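Local coordinates for protein serine acetyltransferase 1, putative (Entamoeba histolytica, PDB 7BW9) that probably catalyses O-acetylation of serine, a step in cysteine biosynthesis, in a trimer whose subunits carry a left-handed beta-helix and bind cysteine, at residues L5-S9 and V61-S66; Q28-K32 and I124-P128; K43-P47 and R100-K104; I135-A139 and L154-I158. All coordinates share one frame; numbering follows the deposited sequence.

Interaction 1: residues L5-S9 and V61-S66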
loop_
_atom_site.group_PDB
_atom_site.type_symbol
_atom_site.label_atom_id
_atom_site.label_comp_id
_atom_site.label_asym_id
_atom_site.label_seq_id
_atom_site.Cartn_x
_atom_site.Cartn_y
_atom_site.Cartn_z
ATOM N N LEU A 5 21.890 -26.534 -8.484
ATOM C CA LEU A 5 20.481 -26.620 -8.099
ATOM C C LEU A 5 20.210 -27.863 -7.261
ATOM O O LEU A 5 19.423 -27.819 -6.306
ATOM C CB LEU A 5 19.589 -26.604 -9.342
ATOM C CG LEU A 5 19.306 -25.227 -9.951
ATOM C CD1 LEU A 5 18.813 -25.320 -11.382
ATOM C CD2 LEU A 5 18.286 -24.479 -9.102
ATOM N N GLN A 6 20.859 -28.984 -7.592
ATOM C CA GLN A 6 20.601 -30.215 -6.850
ATOM C C GLN A 6 21.173 -30.145 -5.445
ATOM O O GLN A 6 20.542 -30.608 -4.489
ATOM C CB GLN A 6 21.172 -31.416 -7.595
ATOM C CG GLN A 6 20.169 -32.085 -8.529
ATOM C CD GLN A 6 20.853 -32.806 -9.666
ATOM O OE1 GLN A 6 21.846 -33.503 -9.460
ATOM N NE2 GLN A 6 20.341 -32.627 -10.880
ATOM N N GLN A 7 22.370 -29.584 -5.291
ATOM C CA GLN A 7 22.935 -29.483 -3.952
ATOM C C GLN A 7 22.100 -28.555 -3.087
ATOM O O GLN A 7 21.768 -28.880 -1.937
ATOM C CB GLN A 7 24.378 -28.993 -4.002
ATOM C CG GLN A 7 24.845 -28.550 -2.622
ATOM C CD GLN A 7 26.275 -28.087 -2.581
ATOM O OE1 GLN A 7 26.552 -26.884 -2.449
ATOM N NE2 GLN A 7 27.202 -29.030 -2.714
ATOM N N THR A 8 21.751 -27.386 -3.625
ATOM C CA THR A 8 20.930 -26.451 -2.863
ATOM C C THR A 8 19.601 -27.095 -2.485
ATOM O O THR A 8 19.174 -27.015 -1.328
ATOM C CB THR A 8 20.732 -25.161 -3.663
ATOM O OG1 THR A 8 22.012 -24.629 -4.032
ATOM C CG2 THR A 8 19.989 -24.123 -2.840
ATOM N N SER A 9 18.977 -27.809 -3.425
ATOM C CA SER A 9 17.750 -28.536 -3.118
ATOM C C SER A 9 17.972 -29.498 -1.954
ATOM O O SER A 9 17.193 -29.524 -0.993
ATOM C CB SER A 9 17.263 -29.290 -4.362
ATOM O OG SER A 9 16.807 -28.401 -5.365
ATOM N N VAL A 61 10.894 -29.658 -4.372
ATOM C CA VAL A 61 11.799 -28.575 -3.983
ATOM C C VAL A 61 12.661 -28.161 -5.167
ATOM O O VAL A 61 12.853 -26.963 -5.439
ATOM C CB VAL A 61 12.659 -29.017 -2.781
ATOM C CG1 VAL A 61 13.742 -27.965 -2.447
ATOM C CG2 VAL A 61 11.772 -29.332 -1.572
ATOM N N LEU A 62 13.183 -29.149 -5.901
ATOM C CA LEU A 62 14.047 -28.854 -7.036
ATOM C C LEU A 62 13.275 -28.166 -8.151
ATOM O O LEU A 62 13.803 -27.265 -8.815
ATOM C CB LEU A 62 14.699 -30.137 -7.545
ATOM C CG LEU A 62 15.571 -30.029 -8.796
ATOM C CD1 LEU A 62 16.819 -29.199 -8.527
ATOM C CD2 LEU A 62 15.929 -31.430 -9.336
ATOM N N GLU A 63 12.024 -28.578 -8.379
ATOM C CA GLU A 63 11.197 -27.897 -9.374
ATOM C C GLU A 63 10.993 -26.434 -8.998
ATOM O O GLU A 63 11.152 -25.536 -9.829
ATOM C CB GLU A 63 9.835 -28.586 -9.512
ATOM C CG GLU A 63 9.833 -29.871 -10.323
ATOM C CD GLU A 63 8.552 -30.678 -10.120
ATOM O OE1 GLU A 63 7.550 -30.080 -9.656
ATOM O OE2 GLU A 63 8.544 -31.900 -10.422
ATOM N N ARG A 64 10.603 -26.182 -7.751
ATOM C CA ARG A 64 10.324 -24.808 -7.344
ATOM C C ARG A 64 11.586 -23.964 -7.385
ATOM O O ARG A 64 11.562 -22.821 -7.862
ATOM C CB ARG A 64 9.693 -24.802 -5.958
ATOM C CG ARG A 64 8.386 -25.567 -5.955
ATOM C CD ARG A 64 7.585 -25.374 -4.707
ATOM N NE ARG A 64 8.092 -26.190 -3.623
ATOM C CZ ARG A 64 7.540 -27.337 -3.246
ATOM N NH1 ARG A 64 6.462 -27.787 -3.870
ATOM N NH2 ARG A 64 8.061 -28.025 -2.243
ATOM N N LEU A 65 12.710 -24.524 -6.924
ATOM C CA LEU A 65 13.966 -23.786 -6.955
ATOM C C LEU A 65 14.354 -23.438 -8.385
ATOM O O LEU A 65 14.738 -22.295 -8.677
ATOM C CB LEU A 65 15.062 -24.607 -6.281
ATOM C CG LEU A 65 16.263 -23.821 -5.759
ATOM C CD1 LEU A 65 15.835 -22.840 -4.660
ATOM C CD2 LEU A 65 17.361 -24.774 -5.271
ATOM N N SER A 66 14.255 -24.423 -9.292
ATOM C CA SER A 66 14.625 -24.221 -10.690
ATOM C C SER A 66 13.754 -23.169 -11.351
ATOM O O SER A 66 14.259 -22.325 -12.104
ATOM C CB SER A 66 14.513 -25.533 -11.474
ATOM O OG SER A 66 15.261 -26.571 -10.869
#

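Interaction 2: residues Q28-K32 and I124-P128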
loop_
_atom_site.group_PDB
_atom_site.type_symbol
_atom_site.label_atom_id
_atom_site.label_comp_id
_atom_site.label_asym_id
_atom_site.label_seq_id
_atom_site.Cartn_x
_atom_site.Cartn_y
_atom_site.Cartn_z
ATOM N N GLN A 28 -2.686 -28.569 6.410
ATOM C CA GLN A 28 -2.824 -28.203 5.003
ATOM C C GLN A 28 -3.525 -26.846 4.945
ATOM O O GLN A 28 -4.744 -26.766 5.115
ATOM C CB GLN A 28 -3.599 -29.284 4.243
ATOM C CG GLN A 28 -3.945 -28.939 2.805
ATOM C CD GLN A 28 -2.733 -28.975 1.899
ATOM O OE1 GLN A 28 -2.366 -30.026 1.373
ATOM N NE2 GLN A 28 -2.098 -27.822 1.718
ATOM N N PHE A 29 -2.728 -25.743 4.714
ATOM C CA PHE A 29 -3.350 -24.424 4.660
ATOM C C PHE A 29 -3.808 -24.107 3.246
ATOM O O PHE A 29 -3.254 -24.629 2.279
ATOM C CB PHE A 29 -2.369 -23.341 5.118
ATOM C CG PHE A 29 -1.831 -23.554 6.496
ATOM C CD1 PHE A 29 -0.708 -24.345 6.705
ATOM C CD2 PHE A 29 -2.436 -22.944 7.589
ATOM C CE1 PHE A 29 -0.206 -24.536 7.989
ATOM C CE2 PHE A 29 -1.943 -23.126 8.870
ATOM C CZ PHE A 29 -0.824 -23.927 9.071
ATOM N N PRO A 30 -4.813 -23.252 3.092
ATOM C CA PRO A 30 -5.172 -22.784 1.750
ATOM C C PRO A 30 -3.990 -22.101 1.076
ATOM O O PRO A 30 -3.135 -21.490 1.727
ATOM C CB PRO A 30 -6.317 -21.794 2.008
ATOM C CG PRO A 30 -6.864 -22.190 3.350
ATOM C CD PRO A 30 -5.688 -22.688 4.134
ATOM N N GLU A 31 -3.952 -22.226 -0.246
ATOM C CA GLU A 31 -2.895 -21.621 -1.041
ATOM C C GLU A 31 -2.949 -20.098 -0.935
ATOM O O GLU A 31 -4.027 -19.503 -0.856
ATOM C CB GLU A 31 -3.046 -22.060 -2.496
ATOM C CG GLU A 31 -1.796 -21.918 -3.335
ATOM C CD GLU A 31 -2.110 -21.807 -4.822
ATOM O OE1 GLU A 31 -3.270 -21.476 -5.172
ATOM O OE2 GLU A 31 -1.191 -22.050 -5.634
ATOM N N LYS A 32 -1.779 -19.462 -0.930
ATOM C CA LYS A 32 -1.685 -18.008 -0.895
ATOM C C LYS A 32 -1.098 -17.515 -2.210
ATOM O O LYS A 32 0.003 -17.920 -2.589
ATOM C CB LYS A 32 -0.835 -17.543 0.285
ATOM C CG LYS A 32 -1.630 -17.326 1.557
ATOM C CD LYS A 32 -1.038 -16.188 2.375
ATOM C CE LYS A 32 -2.069 -15.601 3.340
ATOM N NZ LYS A 32 -3.327 -15.153 2.646
ATOM N N ILE A 124 4.428 -16.518 9.714
ATOM C CA ILE A 124 4.989 -16.970 8.450
ATOM C C ILE A 124 4.019 -16.702 7.311
ATOM O O ILE A 124 4.417 -16.297 6.215
ATOM C CB ILE A 124 5.353 -18.459 8.542
ATOM C CG1 ILE A 124 6.556 -18.659 9.467
ATOM C CG2 ILE A 124 5.616 -19.020 7.147
ATOM C CD1 ILE A 124 6.899 -20.132 9.718
ATOM N N ARG A 125 2.731 -16.911 7.551
ATOM C CA ARG A 125 1.788 -16.847 6.445
ATOM C C ARG A 125 1.342 -15.425 6.150
ATOM O O ARG A 125 0.988 -15.115 5.007
ATOM C CB ARG A 125 0.583 -17.735 6.751
ATOM C CG ARG A 125 0.861 -19.196 6.375
ATOM C CD ARG A 125 -0.347 -20.094 6.476
ATOM N NE ARG A 125 -1.494 -19.641 5.706
ATOM C CZ ARG A 125 -1.722 -19.918 4.419
ATOM N NH1 ARG A 125 -0.858 -20.626 3.702
ATOM N NH2 ARG A 125 -2.828 -19.475 3.841
ATOM N N SER A 126 1.367 -14.553 7.150
ATOM C CA SER A 126 0.625 -13.305 7.062
ATOM C C SER A 126 1.393 -12.033 7.411
ATOM O O SER A 126 0.884 -10.952 7.111
ATOM C CB SER A 126 -0.621 -13.374 7.954
ATOM O OG SER A 126 -1.475 -14.414 7.514
ATOM N N TYR A 127 2.572 -12.098 8.019
ATOM C CA TYR A 127 3.218 -10.842 8.441
ATOM C C TYR A 127 3.920 -10.171 7.263
ATOM O O TYR A 127 4.884 -10.733 6.729
ATOM C CB TYR A 127 4.194 -11.081 9.582
ATOM C CG TYR A 127 3.538 -10.899 10.936
ATOM C CD1 TYR A 127 2.255 -11.370 11.171
ATOM C CD2 TYR A 127 4.186 -10.233 11.964
ATOM C CE1 TYR A 127 1.634 -11.206 12.405
ATOM C CE2 TYR A 127 3.578 -10.056 13.216
ATOM C CZ TYR A 127 2.302 -10.544 13.427
ATOM O OH TYR A 127 1.690 -10.363 14.658
ATOM N N PRO A 128 3.496 -8.967 6.847
ATOM C CA PRO A 128 4.157 -8.322 5.695
ATOM C C PRO A 128 5.618 -8.000 5.938
ATOM O O PRO A 128 6.386 -7.931 4.969
ATOM C CB PRO A 128 3.342 -7.039 5.478
ATOM C CG PRO A 128 2.702 -6.765 6.813
ATOM C CD PRO A 128 2.427 -8.132 7.420
HETATM O O HOH W 1 -2.849 -12.835 4.861
#

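Interaction 3: residues K43-P47 and R100-K104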
loop_
_atom_site.group_PDB
_atom_site.type_symbol
_atom_site.label_atom_id
_atom_site.label_comp_id
_atom_site.label_asym_id
_atom_site.label_seq_id
_atom_site.Cartn_x
_atom_site.Cartn_y
_atom_site.Cartn_z
ATOM N N LYS A 43 7.141 -21.002 -0.658
ATOM C CA LYS A 43 7.106 -22.460 -0.717
ATOM C C LYS A 43 8.500 -23.050 -0.536
ATOM O O LYS A 43 8.655 -24.112 0.079
ATOM C CB LYS A 43 6.506 -22.927 -2.048
ATOM C CG LYS A 43 5.088 -22.448 -2.305
ATOM C CD LYS A 43 4.524 -23.011 -3.612
ATOM C CE LYS A 43 3.103 -22.510 -3.854
ATOM N NZ LYS A 43 2.354 -23.340 -4.845
ATOM N N ILE A 44 9.526 -22.387 -1.072
ATOM C CA ILE A 44 10.885 -22.904 -0.903
ATOM C C ILE A 44 11.323 -22.817 0.558
ATOM O O ILE A 44 11.917 -23.758 1.098
ATOM C CB ILE A 44 11.871 -22.163 -1.821
ATOM C CG1 ILE A 44 11.612 -22.514 -3.292
ATOM C CG2 ILE A 44 13.297 -22.516 -1.432
ATOM C CD1 ILE A 44 12.164 -21.488 -4.281
ATOM N N LEU A 45 11.043 -21.697 1.229
ATOM C CA LEU A 45 11.581 -21.538 2.581
ATOM C C LEU A 45 10.746 -22.246 3.647
ATOM O O LEU A 45 11.290 -22.660 4.676
ATOM C CB LEU A 45 11.697 -20.060 2.938
ATOM C CG LEU A 45 12.599 -19.191 2.063
ATOM C CD1 LEU A 45 12.405 -17.758 2.482
ATOM C CD2 LEU A 45 14.044 -19.599 2.200
ATOM N N PHE A 46 9.438 -22.375 3.458
ATOM C CA PHE A 46 8.573 -23.004 4.456
ATOM C C PHE A 46 7.498 -23.833 3.783
ATOM O O PHE A 46 6.311 -23.494 3.832
ATOM C CB PHE A 46 7.940 -21.952 5.362
ATOM C CG PHE A 46 8.926 -21.143 6.092
ATOM C CD1 PHE A 46 9.552 -21.654 7.213
ATOM C CD2 PHE A 46 9.243 -19.863 5.657
ATOM C CE1 PHE A 46 10.476 -20.899 7.905
ATOM C CE2 PHE A 46 10.173 -19.102 6.341
ATOM C CZ PHE A 46 10.795 -19.628 7.466
ATOM N N PRO A 47 7.878 -24.953 3.161
ATOM C CA PRO A 47 6.862 -25.795 2.507
ATOM C C PRO A 47 5.684 -26.135 3.403
ATOM O O PRO A 47 4.541 -26.153 2.929
ATOM C CB PRO A 47 7.653 -27.047 2.096
ATOM C CG PRO A 47 9.014 -26.927 2.779
ATOM C CD PRO A 47 9.242 -25.455 2.931
ATOM N N ARG A 100 17.556 -18.684 4.392
ATOM C CA ARG A 100 16.504 -19.339 5.160
ATOM C C ARG A 100 16.724 -19.178 6.665
ATOM O O ARG A 100 15.778 -18.893 7.411
ATOM C CB ARG A 100 16.412 -20.820 4.786
ATOM C CG ARG A 100 15.234 -21.506 5.437
ATOM C CD ARG A 100 15.055 -22.990 5.004
ATOM N NE ARG A 100 13.767 -23.436 5.502
ATOM C CZ ARG A 100 13.576 -24.119 6.624
ATOM N NH1 ARG A 100 14.601 -24.517 7.370
ATOM N NH2 ARG A 100 12.342 -24.422 6.985
ATOM N N GLU A 101 17.963 -19.382 7.130
ATOM C CA GLU A 101 18.254 -19.257 8.554
ATOM C C GLU A 101 18.031 -17.830 9.035
ATOM O O GLU A 101 17.577 -17.614 10.166
ATOM C CB GLU A 101 19.691 -19.696 8.857
ATOM C CG GLU A 101 19.996 -21.151 8.518
ATOM C CD GLU A 101 18.875 -22.103 8.936
ATOM O OE1 GLU A 101 18.645 -22.264 10.161
ATOM O OE2 GLU A 101 18.210 -22.677 8.036
ATOM N N LEU A 102 18.348 -16.844 8.185
ATOM C CA LEU A 102 18.102 -15.439 8.524
ATOM C C LEU A 102 16.607 -15.130 8.613
ATOM O O LEU A 102 16.161 -14.437 9.541
ATOM C CB LEU A 102 18.781 -14.527 7.494
ATOM C CG LEU A 102 20.309 -14.375 7.599
ATOM C CD1 LEU A 102 20.862 -13.558 6.438
ATOM C CD2 LEU A 102 20.737 -13.766 8.936
ATOM N N VAL A 103 15.816 -15.633 7.662
ATOM C CA VAL A 103 14.377 -15.396 7.697
ATOM C C VAL A 103 13.769 -16.014 8.952
ATOM O O VAL A 103 12.909 -15.407 9.612
ATOM C CB VAL A 103 13.725 -15.933 6.406
ATOM C CG1 VAL A 103 12.214 -15.997 6.548
ATOM C CG2 VAL A 103 14.131 -15.048 5.207
ATOM N N LYS A 104 14.239 -17.209 9.329
ATOM C CA LYS A 104 13.772 -17.841 10.562
ATOM C C LYS A 104 14.017 -16.944 11.769
ATOM O O LYS A 104 13.175 -16.856 12.670
ATOM C CB LYS A 104 14.467 -19.188 10.771
ATOM C CG LYS A 104 14.043 -20.291 9.815
ATOM C CD LYS A 104 14.986 -21.492 9.961
ATOM C CE LYS A 104 14.699 -22.267 11.234
ATOM N NZ LYS A 104 15.667 -23.389 11.418
#

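Interaction 4: residues I135-A139 and L154-I158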
loop_
_atom_site.group_PDB
_atom_site.type_symbol
_atom_site.label_atom_id
_atom_site.label_comp_id
_atom_site.label_asym_id
_atom_site.label_seq_id
_atom_site.Cartn_x
_atom_site.Cartn_y
_atom_site.Cartn_z
ATOM N N ILE A 135 11.916 -11.385 0.428
ATOM C CA ILE A 135 12.312 -10.815 -0.856
ATOM C C ILE A 135 13.624 -10.043 -0.734
ATOM O O ILE A 135 14.507 -10.162 -1.597
ATOM C CB ILE A 135 11.188 -9.927 -1.407
ATOM C CG1 ILE A 135 9.893 -10.724 -1.492
ATOM C CG2 ILE A 135 11.561 -9.361 -2.779
ATOM C CD1 ILE A 135 9.950 -11.914 -2.481
ATOM N N GLN A 136 13.776 -9.231 0.328
ATOM C CA GLN A 136 14.932 -8.334 0.407
ATOM C C GLN A 136 16.236 -9.110 0.514
ATOM O O GLN A 136 17.232 -8.748 -0.123
ATOM C CB GLN A 136 14.803 -7.374 1.593
ATOM C CG GLN A 136 15.644 -6.062 1.424
ATOM C CD GLN A 136 17.098 -6.221 1.837
ATOM O OE1 GLN A 136 17.420 -7.093 2.638
ATOM N NE2 GLN A 136 17.984 -5.404 1.267
ATOM N N ARG A 137 16.257 -10.169 1.325
ATOM C CA ARG A 137 17.481 -10.946 1.472
ATOM C C ARG A 137 17.854 -11.656 0.171
ATOM O O ARG A 137 19.044 -11.821 -0.121
ATOM C CB ARG A 137 17.320 -11.920 2.642
ATOM C CG ARG A 137 17.065 -11.155 3.956
ATOM C CD ARG A 137 17.443 -11.948 5.175
ATOM N NE ARG A 137 17.078 -11.304 6.438
ATOM C CZ ARG A 137 17.803 -10.353 7.039
ATOM N NH1 ARG A 137 18.922 -9.911 6.481
ATOM N NH2 ARG A 137 17.406 -9.853 8.204
ATOM N N VAL A 138 16.862 -12.042 -0.640
ATOM C CA VAL A 138 17.162 -12.547 -1.975
ATOM C C VAL A 138 17.698 -11.427 -2.851
ATOM O O VAL A 138 18.774 -11.546 -3.451
ATOM C CB VAL A 138 15.914 -13.190 -2.607
ATOM C CG1 VAL A 138 16.120 -13.350 -4.096
ATOM C CG2 VAL A 138 15.601 -14.514 -1.927
ATOM N N ALA A 139 16.951 -10.320 -2.931
ATOM C CA ALA A 139 17.311 -9.223 -3.827
ATOM C C ALA A 139 18.695 -8.684 -3.518
ATOM O O ALA A 139 19.427 -8.281 -4.427
ATOM C CB ALA A 139 16.289 -8.086 -3.711
ATOM N N LEU A 154 12.374 -6.270 -8.465
ATOM C CA LEU A 154 11.915 -7.244 -7.477
ATOM C C LEU A 154 11.451 -6.561 -6.194
ATOM O O LEU A 154 10.354 -6.836 -5.689
ATOM C CB LEU A 154 13.034 -8.240 -7.192
ATOM C CG LEU A 154 12.749 -9.322 -6.171
ATOM C CD1 LEU A 154 11.517 -10.124 -6.599
ATOM C CD2 LEU A 154 14.001 -10.220 -6.071
ATOM N N MET A 155 12.262 -5.642 -5.660
ATOM C CA MET A 155 11.834 -4.934 -4.457
ATOM C C MET A 155 10.582 -4.093 -4.700
ATOM O O MET A 155 9.751 -3.956 -3.790
ATOM C CB MET A 155 12.962 -4.056 -3.915
ATOM C CG MET A 155 14.104 -4.845 -3.269
ATOM S SD MET A 155 13.564 -6.221 -2.248
ATOM C CE MET A 155 12.725 -5.424 -0.887
ATOM N N GLU A 156 10.420 -3.515 -5.901
ATOM C CA GLU A 156 9.208 -2.730 -6.145
ATOM C C GLU A 156 7.974 -3.624 -6.224
ATOM O O GLU A 156 6.878 -3.194 -5.845
ATOM C CB GLU A 156 9.334 -1.889 -7.419
ATOM C CG GLU A 156 10.301 -0.690 -7.288
ATOM C CD GLU A 156 9.969 0.259 -6.129
ATOM O OE1 GLU A 156 8.772 0.406 -5.780
ATOM O OE2 GLU A 156 10.909 0.886 -5.584
ATOM N N ASN A 157 8.131 -4.868 -6.686
ATOM C CA ASN A 157 7.009 -5.810 -6.657
ATOM C C ASN A 157 6.497 -6.012 -5.235
ATOM O O ASN A 157 5.289 -5.959 -4.984
ATOM C CB ASN A 157 7.420 -7.167 -7.248
ATOM C CG ASN A 157 7.514 -7.150 -8.759
ATOM O OD1 ASN A 157 7.000 -6.248 -9.417
ATOM N ND2 ASN A 157 8.166 -8.166 -9.321
ATOM N N ILE A 158 7.406 -6.278 -4.292
ATOM C CA ILE A 158 6.980 -6.551 -2.919
ATOM C C ILE A 158 6.504 -5.255 -2.249
ATOM O O ILE A 158 5.586 -5.281 -1.416
ATOM C CB ILE A 158 8.110 -7.269 -2.138
ATOM C CG1 ILE A 158 7.591 -7.868 -0.825
ATOM C CG2 ILE A 158 9.301 -6.343 -1.838
ATOM C CD1 ILE A 158 6.415 -8.776 -0.993
#

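Interaction 1: residues L5-S9 and V61-S66
Ser9 and Leu62 mark the close end of the crossing between helical segments 5-9 and 61-66, with CA atoms 5.4 Å apart and segment axes that approach to 9.4 Å at 122°, nearer antiparallel than parallel. Ser9 turns its small side chain straight into the seam. Its OG stands beside the backbone N (chi1 -69°) and from there donates to Leu5 O, one turn back, over 2.8 Å. Ser9 N bonds the same carbonyl from the opposite face of its plane, which leaves Leu5 O gripped twice and the hydroxyl satisfied within its own helix. That hydroxyl can therefore lie against hydrocarbon: Leu62 CD1 is 3.3 Å from Ser9 OG. Leu62 gets there because its CG is anti to the backbone N (chi1 176°), which throws the branch across toward Leu5 and Ser9. Both helices belong to the all-helical N-terminal half that, as in related serine acetyltransferases, precedes the left-handed beta-helix, and no hydrogen bond links them here. Leu65 pushes CD2 between the side chains of the other helix, 3.6 Å from Thr8 CG2, which it meets at about a right angle. Leu5 and Leu65 instead slide past each other in opposite directions, with 4.0 Å between their CD2 atoms. Ser66 does the same on the second helix as Ser9 on the first: its OG donates to Leu62 O at 2.6 Å and rests against Leu5 CD1. Thr8 sends OG1 to Leu4 O, and Leu93 and Phe96 of helices 82-94 and 96-113 pack on Leu65.

Interaction 2: residues Q28-K32 and I124-P128
Arg125 threads its side chain between Phe29 and Lys32 to reach the backbone carbonyl of Pro30. Hydrogen bonding comes first: Arg125 NH2 donates to Pro30 O over 2.9 Å, with the acceptor 26° out of the guanidinium plane, and NH1 adds a weak bond to the same oxygen. NH1 also bonds Phe49 O, so two backbone carbonyls, one in the loop and one in helix 47-50, help fix the rotation of the group. Both faces are covered by packing: Phe29 CB lies on one, 3.4 Å from Arg125 NH1, and the aliphatic part of Lys32 crosses the opposite one. Arg125 CD lies over the Phe29 ring in a CH-pi contact 4.0 Å from its centroid; beyond it the bend at chi3 (55°) swings the guanidinium round toward Pro30 O, nearly parallel to the ring (11°). Charge is the third element: Lys32 NZ lies 4.5 Å from Arg125 NH2, but Glu153 of the second subunit forms a salt bridge with Arg125 NE and a long, weak ion pair with Lys32, probably easing the repulsion. Asn157 of that subunit accepts from Lys32 NZ. The contact thus ties the loop between helices 2-17 and 36-45 to helix 120-126, beside helix 47-50, where Tyr79 of the second subunit meets the Phe29 ring edge-to-face.

Interaction 3: residues K43-P47 and R100-K104
Arg100 crosses from helix 96-113 to the C-terminal end of helix 36-45, and its chain meets Leu45 from CB to NE before the tip turns to other partners. CG lies anti to the backbone N (chi1 -173°) and the chain stays extended as far as NE, giving a straight reach along Leu45. Arg100 CB packs 3.7 Å from Leu45 CD2, and CG follows against the same methyl at 3.9 Å, the two side chains sliding past each other in opposite directions. Past them, CD comes alongside Leu45 O, and NE donates to that oxygen over 2.7 Å with an N-H...O angle of 156°. Leu45 O sits in the guanidinium plane, so the bond uses the edge of the group; Arg100 NH2 adds a weaker bond to it at 3.1 Å. Leu45 ends the helix, since Phe46 already leaves helical geometry. The arginine thus supplies donors to a carbonyl of the last turn, where the helix dipole would probably favour a positive charge. This is a helix-to-helix joint within the helical N-terminal half of the acetyltransferase, ahead of the left-handed beta-helix. At the tip, NH2 forms a salt bridge with Asp19 and NH1 bonds Ser15 OG, while NH2 also lies 3.9 Å from Phe46 CD1, guanidinium and ring planes inclined at 49°. The Phe46 ring presents its edge to the next turn: Val103 CG1 approaches CE2 to 3.7 Å in the ring plane, and Lys104 CG meets CZ at 4.1 Å. Lys104 NZ then pairs with Asp19, the carboxylate that also takes Arg100, and more weakly with Glu101.

Interaction 4: residues I135-A139 and L154-I158
Ile135 faces Leu154, Met155 and Ile158 across two helical segments that run almost exactly antiparallel, at 175°, with axes 9.8 Å apart. They belong to consecutive helices, 128-144 and 148-162, which make a helical hairpin, and no hydrogen bond passes between the segments. Ile135 has the most surface buried, and its branches divide the work. CG2, anti to the backbone N, is pressed 3.6 Å from Leu154 CG and 3.8 Å from Met155 SD. The other branch, CG1, crosses Ile158 obliquely, 3.7 Å from its CG1. Met155 starts out along the side of its helix, but bends at chi2 (-41°) and chi3 (-66°) curl the thioether over into the interface. Its sulfur settles 3.6 Å from Ala139 CB and also touches Gln136 CA, against a short side chain and the backbone of the turn before it. CE continues on to the aliphatic stem of Gln136, 3.8 Å from CG. Leu154, its CG anti to the backbone N, brings CD2 to the same alanine methyl, 3.9 Å from Ala139 CB, with Val138 CG1 a little farther off. Ile135 and Ala139, one turn apart, thus each touch both Leu154 and Met155. Gln136 carries its amide beyond the hairpin, where NE2 donates to Thr170 O and His167 O. Leu38 and Ile41 of helix 36-45 pack on Ile135, and Ile166 of strand 165-166 packs on Met155, which places the hairpin between the N-terminal helices and the start of the left-handed beta-helix.

Overall arrangement
All four contacts are largely buried, but their settings differ. Interactions 1 and 4 are helix pairs without hydrogen bonds across them: interaction 4, about 8 Å from the chain's centre, is apolar, whereas interaction 1, about 23 Å out, sets serine hydroxyls, bonded within their own helices, among leucines. Interactions 2 and 3 instead use an arginine on one helix to grip a backbone carbonyl elsewhere. Interaction 3 stays within the subunit; interaction 2 gains partners from the second. Interaction 3 touches all the others: Ile44 packs on Leu65, Phe46 on Ile124 and Leu102 on Arg137. Asn157, within 154-158, makes a weak hydrogen bond with Lys32 of the third subunit, the counterpart of the pairing at 28-32.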